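Local coordinates for MutT/nudix family protein (Deinococcus radiodurans, PDB 2W4E) that probably hydrolyses ADP-ribose as a magnesium-dependent Nudix pyrophosphatase, represented here by an N-terminally truncated form that keeps the Nudix domain, at residues P12-A15 with A19-I22; P85-G90 with R136-R141; R116-G121 with L130-A135. All coordinates share one frame; numbering follows the deposited sequence.

Contact 1: P12-A15 with A19-I22; sequences PVTA and AVLI
P12 and V20 carry this contact, in which two successive strands of the Nudix fold, an alpha/beta/alpha sandwich, meet just before and after the turn that joins them. The one hydrogen bond across the segments runs from V20 N to P12 O, 2.8 Å long and fairly straight, with 162° at the hydrogen. The amide lies 24° off the plane of the P12 carbonyl. A19 adds a CA-H...O contact to the same oxygen, its CA 3.3 Å from P12 O, so P12 O receives both a strong and a weak donor from neighbouring residues.

Beside this polar pair the side chains close up. P12 CB lies 3.9 Å from V20 CB, the two side chains crossing at about a right angle, and the proline ring extends along the V20 backbone until its CD is 3.2 Å from V20 O. V20 O has no hydrogen-bond partner in the model. With CG1 of V20 trans to its amide N, CG2 is left on the N side, where it meets the T14 methyl.

The strand directions differ by 136°, well short of antiparallel, and the pairing is limited to a single bridge, V13 with A19. Beyond it the strands serve different sheets: V13 is hydrogen-bonded to A88 and V91, A19 to L109 and L21 to V107. Helix 47-59 packs on P12 and V20 through L55 and V59, while L111 of helix 111-120 touches V13 and A19. At the turn, T14 OG1 is hydrogen-bonded to E18 OE1, while T14 CG2 rests 3.9 Å from V20 CG2.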
loop_
_atom_site.group_PDB
_atom_site.type_symbol
_atom_site.label_atom_id
_atom_site.label_comp_id
_atom_site.label_asym_id
_atom_site.label_seq_id
_atom_site.Cartn_x
_atom_site.Cartn_y
_atom_site.Cartn_z
ATOM N N PRO A 12 14.283 -5.931 2.802
ATOM C CA PRO A 12 15.698 -6.261 2.760
ATOM C C PRO A 12 15.959 -7.250 1.615
ATOM O O PRO A 12 15.237 -8.270 1.487
ATOM C CB PRO A 12 15.919 -6.965 4.126
ATOM C CG PRO A 12 14.586 -6.961 4.813
ATOM C CD PRO A 12 13.599 -6.898 3.675
ATOM N N VAL A 13 16.952 -6.957 0.771
ATOM C CA VAL A 13 17.251 -7.820 -0.378
ATOM C C VAL A 13 18.746 -8.186 -0.347
ATOM O O VAL A 13 19.614 -7.297 -0.214
ATOM C CB VAL A 13 16.867 -7.158 -1.709
ATOM C CG1 VAL A 13 17.410 -7.948 -2.934
ATOM C CG2 VAL A 13 15.324 -6.920 -1.826
ATOM N N THR A 14 19.041 -9.473 -0.487
ATOM C CA THR A 14 20.444 -9.947 -0.466
ATOM C C THR A 14 21.154 -9.700 -1.818
ATOM O O THR A 14 20.491 -9.372 -2.827
ATOM C CB THR A 14 20.479 -11.440 -0.147
ATOM O OG1 THR A 14 19.953 -12.188 -1.270
ATOM C CG2 THR A 14 19.639 -11.709 1.056
ATOM N N ALA A 15 22.479 -9.844 -1.831
ATOM C CA ALA A 15 23.283 -9.834 -3.066
ATOM C C ALA A 15 22.755 -10.822 -4.095
ATOM O O ALA A 15 22.857 -10.580 -5.291
ATOM C CB ALA A 15 24.802 -10.182 -2.754
ATOM N N ALA A 19 14.459 -11.749 -1.092
ATOM C CA ALA A 19 13.865 -10.871 -0.085
ATOM C C ALA A 19 13.961 -11.558 1.265
ATOM O O ALA A 19 13.770 -12.771 1.367
ATOM C CB ALA A 19 12.398 -10.586 -0.425
ATOM N N VAL A 20 14.231 -10.787 2.301
ATOM C CA VAL A 20 14.207 -11.311 3.644
ATOM C C VAL A 20 12.906 -10.901 4.332
ATOM O O VAL A 20 12.810 -9.778 4.832
ATOM C CB VAL A 20 15.431 -10.850 4.463
ATOM C CG1 VAL A 20 15.436 -11.538 5.850
ATOM C CG2 VAL A 20 16.737 -11.151 3.662
ATOM N N LEU A 21 11.937 -11.820 4.355
ATOM C CA LEU A 21 10.635 -11.581 4.989
ATOM C C LEU A 21 10.554 -12.180 6.376
ATOM O O LEU A 21 11.418 -12.934 6.778
ATOM C CB LEU A 21 9.500 -12.168 4.128
ATOM C CG LEU A 21 9.596 -11.784 2.663
ATOM C CD1 LEU A 21 8.402 -12.309 1.825
ATOM C CD2 LEU A 21 9.657 -10.245 2.602
ATOM N N ILE A 22 9.496 -11.839 7.100
ATOM C CA ILE A 22 9.183 -12.492 8.365
ATOM C C ILE A 22 7.737 -12.992 8.393
ATOM O O ILE A 22 6.872 -12.454 7.673
ATOM C CB ILE A 22 9.400 -11.570 9.570
ATOM C CG1 ILE A 22 8.551 -10.288 9.422
ATOM C CG2 ILE A 22 10.901 -11.266 9.751
ATOM C CD1 ILE A 22 8.590 -9.378 10.634
#

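Contact 2: P85-G90 with R136-R141; sequences PLLALG and RGELTR
L87 reaches from a central strand of the Nudix domain to the C-terminal helix, and its branches meet different residues there. Its CB leaves the strand toward the helix, and CG stands anti to the backbone N (chi1 172°), which carries both methyls outward. CD2 comes within 3.6 Å of E138 CG, against the aliphatic part of that side chain, whereas CD1 meets L139 CD2 at 4.0 Å. The same L139 methyl also receives L89 CD2, 3.9 Å away, so one leucine branch of the helix contacts two leucines on the same side of the strand. No hydrogen bond crosses.

The E138 chain bends at chi2 (67°). Its OE1 forms a salt bridge with R141 NH2 on the helix, at 3.2 Å, and its OE2 another with R142 just beyond the last turn. R141 NH2 meets OE1 from well above the carboxylate plane, 64° out of it.

The strand and helix axes pass 10.5 Å apart and run nearly parallel. L87 also packs on L11 and V13 of strand 6-14, L89 on V67 of strand 65-68, and L139 on L111 and Y115 of helix 111-120, placing the contact between the mixed sheet and the two C-terminal helices.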
loop_
_atom_site.group_PDB
_atom_site.type_symbol
_atom_site.label_atom_id
_atom_site.label_comp_id
_atom_site.label_asym_id
_atom_site.label_seq_id
_atom_site.Cartn_x
_atom_site.Cartn_y
_atom_site.Cartn_z
ATOM N N PRO A 85 8.824 3.803 4.065
ATOM C CA PRO A 85 9.420 2.576 3.525
ATOM C C PRO A 85 10.836 2.784 2.977
ATOM O O PRO A 85 11.131 3.866 2.432
ATOM C CB PRO A 85 8.440 2.149 2.424
ATOM C CG PRO A 85 7.797 3.431 1.953
ATOM C CD PRO A 85 7.842 4.407 3.156
ATOM N N LEU A 86 11.725 1.801 3.194
ATOM C CA LEU A 86 13.038 1.793 2.545
ATOM C C LEU A 86 13.349 0.439 1.897
ATOM O O LEU A 86 13.016 -0.643 2.455
ATOM C CB LEU A 86 14.188 2.218 3.494
ATOM C CG LEU A 86 14.136 3.691 4.002
ATOM C CD1 LEU A 86 13.515 3.718 5.348
ATOM C CD2 LEU A 86 15.532 4.372 4.050
ATOM N N LEU A 87 14.019 0.510 0.757
ATOM C CA LEU A 87 14.639 -0.673 0.165
ATOM C C LEU A 87 16.108 -0.830 0.647
ATOM O O LEU A 87 16.953 0.060 0.422
ATOM C CB LEU A 87 14.600 -0.538 -1.337
ATOM C CG LEU A 87 15.362 -1.594 -2.139
ATOM C CD1 LEU A 87 14.745 -3.028 -1.894
ATOM C CD2 LEU A 87 15.293 -1.227 -3.616
ATOM N N ALA A 88 16.406 -1.946 1.295
ATOM C CA ALA A 88 17.792 -2.249 1.719
ATOM C C ALA A 88 18.423 -3.309 0.774
ATOM O O ALA A 88 17.851 -4.387 0.539
ATOM C CB ALA A 88 17.812 -2.711 3.194
ATOM N N LEU A 89 19.600 -2.997 0.226
ATOM C CA LEU A 89 20.251 -3.898 -0.743
ATOM C C LEU A 89 21.531 -4.465 -0.165
ATOM O O LEU A 89 22.050 -3.958 0.863
ATOM C CB LEU A 89 20.530 -3.147 -2.065
ATOM C CG LEU A 89 19.164 -2.622 -2.560
ATOM C CD1 LEU A 89 19.255 -1.353 -3.342
ATOM C CD2 LEU A 89 18.335 -3.705 -3.325
ATOM N N GLY A 90 22.053 -5.505 -0.809
ATOM C CA GLY A 90 23.316 -6.095 -0.326
ATOM C C GLY A 90 23.230 -6.634 1.095
ATOM O O GLY A 90 24.228 -6.654 1.817
ATOM N N ARG A 136 9.576 -1.911 -6.780
ATOM C CA ARG A 136 9.653 -2.824 -7.948
ATOM C C ARG A 136 10.453 -2.228 -9.104
ATOM O O ARG A 136 11.263 -2.924 -9.709
ATOM C CB ARG A 136 8.235 -3.210 -8.411
ATOM C CG ARG A 136 8.205 -4.282 -9.489
ATOM C CD ARG A 136 6.748 -4.639 -9.859
ATOM N NE ARG A 136 6.787 -5.910 -10.584
ATOM C CZ ARG A 136 5.789 -6.769 -10.718
ATOM N NH1 ARG A 136 4.591 -6.534 -10.176
ATOM N NH2 ARG A 136 5.987 -7.877 -11.423
ATOM N N GLY A 137 10.239 -0.940 -9.386
ATOM C CA GLY A 137 10.968 -0.240 -10.480
ATOM C C GLY A 137 12.475 -0.287 -10.235
ATOM O O GLY A 137 13.257 -0.716 -11.115
ATOM N N GLU A 138 12.882 0.125 -9.038
ATOM C CA GLU A 138 14.299 -0.005 -8.598
ATOM C C GLU A 138 14.893 -1.417 -8.765
ATOM O O GLU A 138 16.000 -1.581 -9.279
ATOM C CB GLU A 138 14.429 0.471 -7.141
ATOM C CG GLU A 138 15.824 0.702 -6.656
ATOM C CD GLU A 138 16.565 1.888 -7.335
ATOM O OE1 GLU A 138 16.038 3.021 -7.427
ATOM O OE2 GLU A 138 17.704 1.675 -7.767
ATOM N N LEU A 139 14.182 -2.449 -8.308
ATOM C CA LEU A 139 14.754 -3.806 -8.392
ATOM C C LEU A 139 14.890 -4.309 -9.837
ATOM O O LEU A 139 15.804 -5.089 -10.182
ATOM C CB LEU A 139 13.912 -4.772 -7.545
ATOM C CG LEU A 139 13.931 -4.451 -6.018
ATOM C CD1 LEU A 139 12.823 -5.235 -5.308
ATOM C CD2 LEU A 139 15.291 -4.824 -5.460
ATOM N N THR A 140 13.958 -3.877 -10.678
ATOM C CA THR A 140 13.957 -4.276 -12.101
ATOM C C THR A 140 15.106 -3.592 -12.820
ATOM O O THR A 140 15.819 -4.218 -13.575
ATOM C CB THR A 140 12.642 -3.871 -12.770
ATOM O OG1 THR A 140 11.548 -4.377 -11.982
ATOM C CG2 THR A 140 12.577 -4.431 -14.213
ATOM N N ARG A 141 15.278 -2.307 -12.563
ATOM C CA ARG A 141 16.392 -1.540 -13.135
ATOM C C ARG A 141 17.763 -2.108 -12.798
ATOM O O ARG A 141 18.633 -2.176 -13.664
ATOM C CB ARG A 141 16.313 -0.091 -12.701
ATOM C CG ARG A 141 15.134 0.601 -13.324
ATOM C CD ARG A 141 15.197 2.108 -13.170
ATOM N NE ARG A 141 15.091 2.567 -11.784
ATOM C CZ ARG A 141 13.958 2.917 -11.164
ATOM N NH1 ARG A 141 12.781 2.833 -11.782
ATOM N NH2 ARG A 141 13.998 3.359 -9.908
#

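Contact 3: R116-G121 with L130-A135; sequences RMLEAG and LTLWQA
L118 and W133 meet because of how each leaves its helix: the L118 side chain is trans about CA-CB (chi1 -174°), extending the leucine toward helix 126-141, while CG of W133 lies beside its own backbone N, bringing the indole back toward L118. The result is a CH-pi contact between the two C-terminal helices of the Nudix domain. L118 CD2 sits 3.6 Å from the centroid of the five-membered ring of W133 and only 9° off the ring normal, over the face. CD1 of L118 approaches the same ring nearer its nitrogen, 3.6 Å from W133 NE1.

The CD2 methyl has a second neighbour, L132 CB, at 3.7 Å. The two leucine side chains run antiparallel alongside each other, and CD2 rests in the corner formed by the indole and L132 CB. At the outer border E119 CG comes to 4.2 Å from W133 CH2, an oblique approach, and the E119 carboxylate continues to a salt bridge with R136.

The helix axes are 10.8 Å apart at a crossing angle of -117°, so the short segments cross steeply, with L118 and L132 the closest pair of CA atoms. Helix 111-120 ends here in a Schellman motif, G121 adopting positive phi. L132 also touches L11 of strand 6-14 and V114 of helix 111-120.

W133 also belongs to the dimer interface: its ring meets W133 of the second subunit with nearly parallel planes, and L130 of that subunit packs on it. The indole N-H is satisfied by a water in the ring plane, 2.8 Å from W133 NE1, and this water in turn makes a weak bond to L118 O.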
loop_
_atom_site.group_PDB
_atom_site.type_symbol
_atom_site.label_atom_id
_atom_site.label_comp_id
_atom_site.label_asym_id
_atom_site.label_seq_id
_atom_site.Cartn_x
_atom_site.Cartn_y
_atom_site.Cartn_z
ATOM N N ARG A 116 5.487 -12.846 -7.483
ATOM C CA ARG A 116 4.386 -13.705 -7.915
ATOM C C ARG A 116 3.324 -13.685 -6.812
ATOM O O ARG A 116 2.144 -13.466 -7.093
ATOM C CB ARG A 116 4.840 -15.127 -8.222
ATOM C CG ARG A 116 3.699 -15.963 -8.780
ATOM C CD ARG A 116 3.932 -17.472 -8.522
ATOM N NE ARG A 116 3.960 -17.778 -7.094
ATOM C CZ ARG A 116 2.912 -17.740 -6.266
ATOM N NH1 ARG A 116 1.689 -17.455 -6.699
ATOM N NH2 ARG A 116 3.088 -18.021 -4.984
ATOM N N MET A 117 3.742 -13.876 -5.564
ATOM C CA MET A 117 2.833 -13.755 -4.423
ATOM C C MET A 117 2.082 -12.410 -4.418
ATOM O O MET A 117 0.868 -12.381 -4.287
ATOM C CB MET A 117 3.558 -13.963 -3.109
ATOM C CG MET A 117 4.056 -15.391 -2.899
ATOM S SD MET A 117 5.334 -15.481 -1.580
ATOM C CE MET A 117 4.287 -15.314 -0.150
ATOM N N LEU A 118 2.827 -11.317 -4.541
ATOM C CA LEU A 118 2.249 -9.962 -4.569
ATOM C C LEU A 118 1.110 -9.835 -5.627
ATOM O O LEU A 118 0.029 -9.368 -5.316
ATOM C CB LEU A 118 3.347 -8.947 -4.859
ATOM C CG LEU A 118 2.988 -7.447 -4.783
ATOM C CD1 LEU A 118 2.461 -7.064 -3.406
ATOM C CD2 LEU A 118 4.156 -6.531 -5.229
ATOM N N GLU A 119 1.370 -10.280 -6.848
ATOM C CA GLU A 119 0.447 -10.104 -7.946
ATOM C C GLU A 119 -0.794 -10.974 -7.741
ATOM O O GLU A 119 -1.918 -10.530 -8.006
ATOM C CB GLU A 119 1.154 -10.403 -9.255
ATOM C CG GLU A 119 2.096 -9.291 -9.656
ATOM C CD GLU A 119 2.717 -9.519 -10.993
ATOM O OE1 GLU A 119 2.501 -10.626 -11.550
ATOM O OE2 GLU A 119 3.413 -8.593 -11.503
ATOM N N ALA A 120 -0.586 -12.156 -7.160
ATOM C CA ALA A 120 -1.673 -13.086 -6.881
ATOM C C ALA A 120 -2.571 -12.646 -5.718
ATOM O O ALA A 120 -3.631 -13.230 -5.497
ATOM C CB ALA A 120 -1.102 -14.478 -6.615
ATOM N N GLY A 121 -2.177 -11.633 -4.960
ATOM C CA GLY A 121 -2.960 -11.310 -3.755
ATOM C C GLY A 121 -2.589 -12.058 -2.482
ATOM O O GLY A 121 -3.213 -11.875 -1.428
ATOM N N LEU A 130 2.463 -2.461 -0.220
ATOM C CA LEU A 130 2.666 -1.161 -0.873
ATOM C C LEU A 130 4.181 -0.945 -1.040
ATOM O O LEU A 130 4.623 -0.425 -2.036
ATOM C CB LEU A 130 2.054 -0.010 -0.047
ATOM C CG LEU A 130 2.271 1.423 -0.554
ATOM C CD1 LEU A 130 1.954 1.599 -2.098
ATOM C CD2 LEU A 130 1.440 2.383 0.263
ATOM N N THR A 131 4.971 -1.358 -0.051
ATOM C CA THR A 131 6.435 -1.158 -0.138
ATOM C C THR A 131 6.999 -1.958 -1.314
ATOM O O THR A 131 7.882 -1.479 -2.048
ATOM C CB THR A 131 7.096 -1.544 1.190
ATOM O OG1 THR A 131 6.548 -0.720 2.214
ATOM C CG2 THR A 131 8.659 -1.344 1.163
ATOM N N LEU A 132 6.490 -3.183 -1.474
ATOM C CA LEU A 132 6.948 -4.073 -2.578
ATOM C C LEU A 132 6.628 -3.450 -3.926
ATOM O O LEU A 132 7.462 -3.442 -4.825
ATOM C CB LEU A 132 6.342 -5.481 -2.477
ATOM C CG LEU A 132 6.996 -6.350 -1.386
ATOM C CD1 LEU A 132 5.970 -7.458 -0.999
ATOM C CD2 LEU A 132 8.310 -6.960 -1.929
ATOM N N TRP A 133 5.422 -2.917 -4.064
ATOM C CA TRP A 133 5.097 -2.236 -5.293
ATOM C C TRP A 133 6.035 -1.048 -5.502
ATOM O O TRP A 133 6.556 -0.871 -6.587
ATOM C CB TRP A 133 3.638 -1.769 -5.316
ATOM C CG TRP A 133 2.693 -2.850 -5.615
ATOM C CD1 TRP A 133 1.802 -3.426 -4.750
ATOM C CD2 TRP A 133 2.526 -3.520 -6.869
ATOM N NE1 TRP A 133 1.081 -4.411 -5.396
ATOM C CE2 TRP A 133 1.508 -4.498 -6.694
ATOM C CE3 TRP A 133 3.117 -3.383 -8.123
ATOM C CZ2 TRP A 133 1.083 -5.333 -7.728
ATOM C CZ3 TRP A 133 2.683 -4.205 -9.170
ATOM C CH2 TRP A 133 1.660 -5.160 -8.960
ATOM N N GLN A 134 6.229 -0.217 -4.480
ATOM C CA GLN A 134 7.063 0.988 -4.677
ATOM C C GLN A 134 8.527 0.640 -4.985
ATOM O O GLN A 134 9.191 1.396 -5.676
ATOM C CB GLN A 134 7.030 1.884 -3.420
ATOM C CG GLN A 134 5.686 2.590 -3.102
ATOM C CD GLN A 134 5.774 3.244 -1.707
ATOM O OE1 GLN A 134 6.655 2.888 -0.913
ATOM N NE2 GLN A 134 4.888 4.147 -1.405
ATOM N N ALA A 135 9.034 -0.493 -4.480
ATOM C CA ALA A 135 10.431 -0.887 -4.729
ATOM C C ALA A 135 10.661 -1.552 -6.106
ATOM O O ALA A 135 11.797 -1.759 -6.525
ATOM C CB ALA A 135 10.893 -1.859 -3.623
HETATM O O HOH W 1 -0.853 -6.279 -4.452
#

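Overall arrangement
From the N terminus, contact 1 closes first, a tight hairpin-like turn whose strands then part into the mixed and the antiparallel sheets. After helix 47-59 and the short strands 61-62 and 65-68, strand 82-93 runs through the mixed sheet beside strand 6-14 and opens contact 2, which closes only on the C-terminal helix. Contact 3 is nested within that long loop, pairing helix 111-120 with an earlier part of helix 126-141. Contacts 1 and 2 meet directly, V13 packing on L87 and L89. Contacts 2 and 3 share helix 126-141 and are joined by the R136–E119 salt bridge. Contacts 1 and 3 do not touch, their nearest atoms being about 5 Å apart.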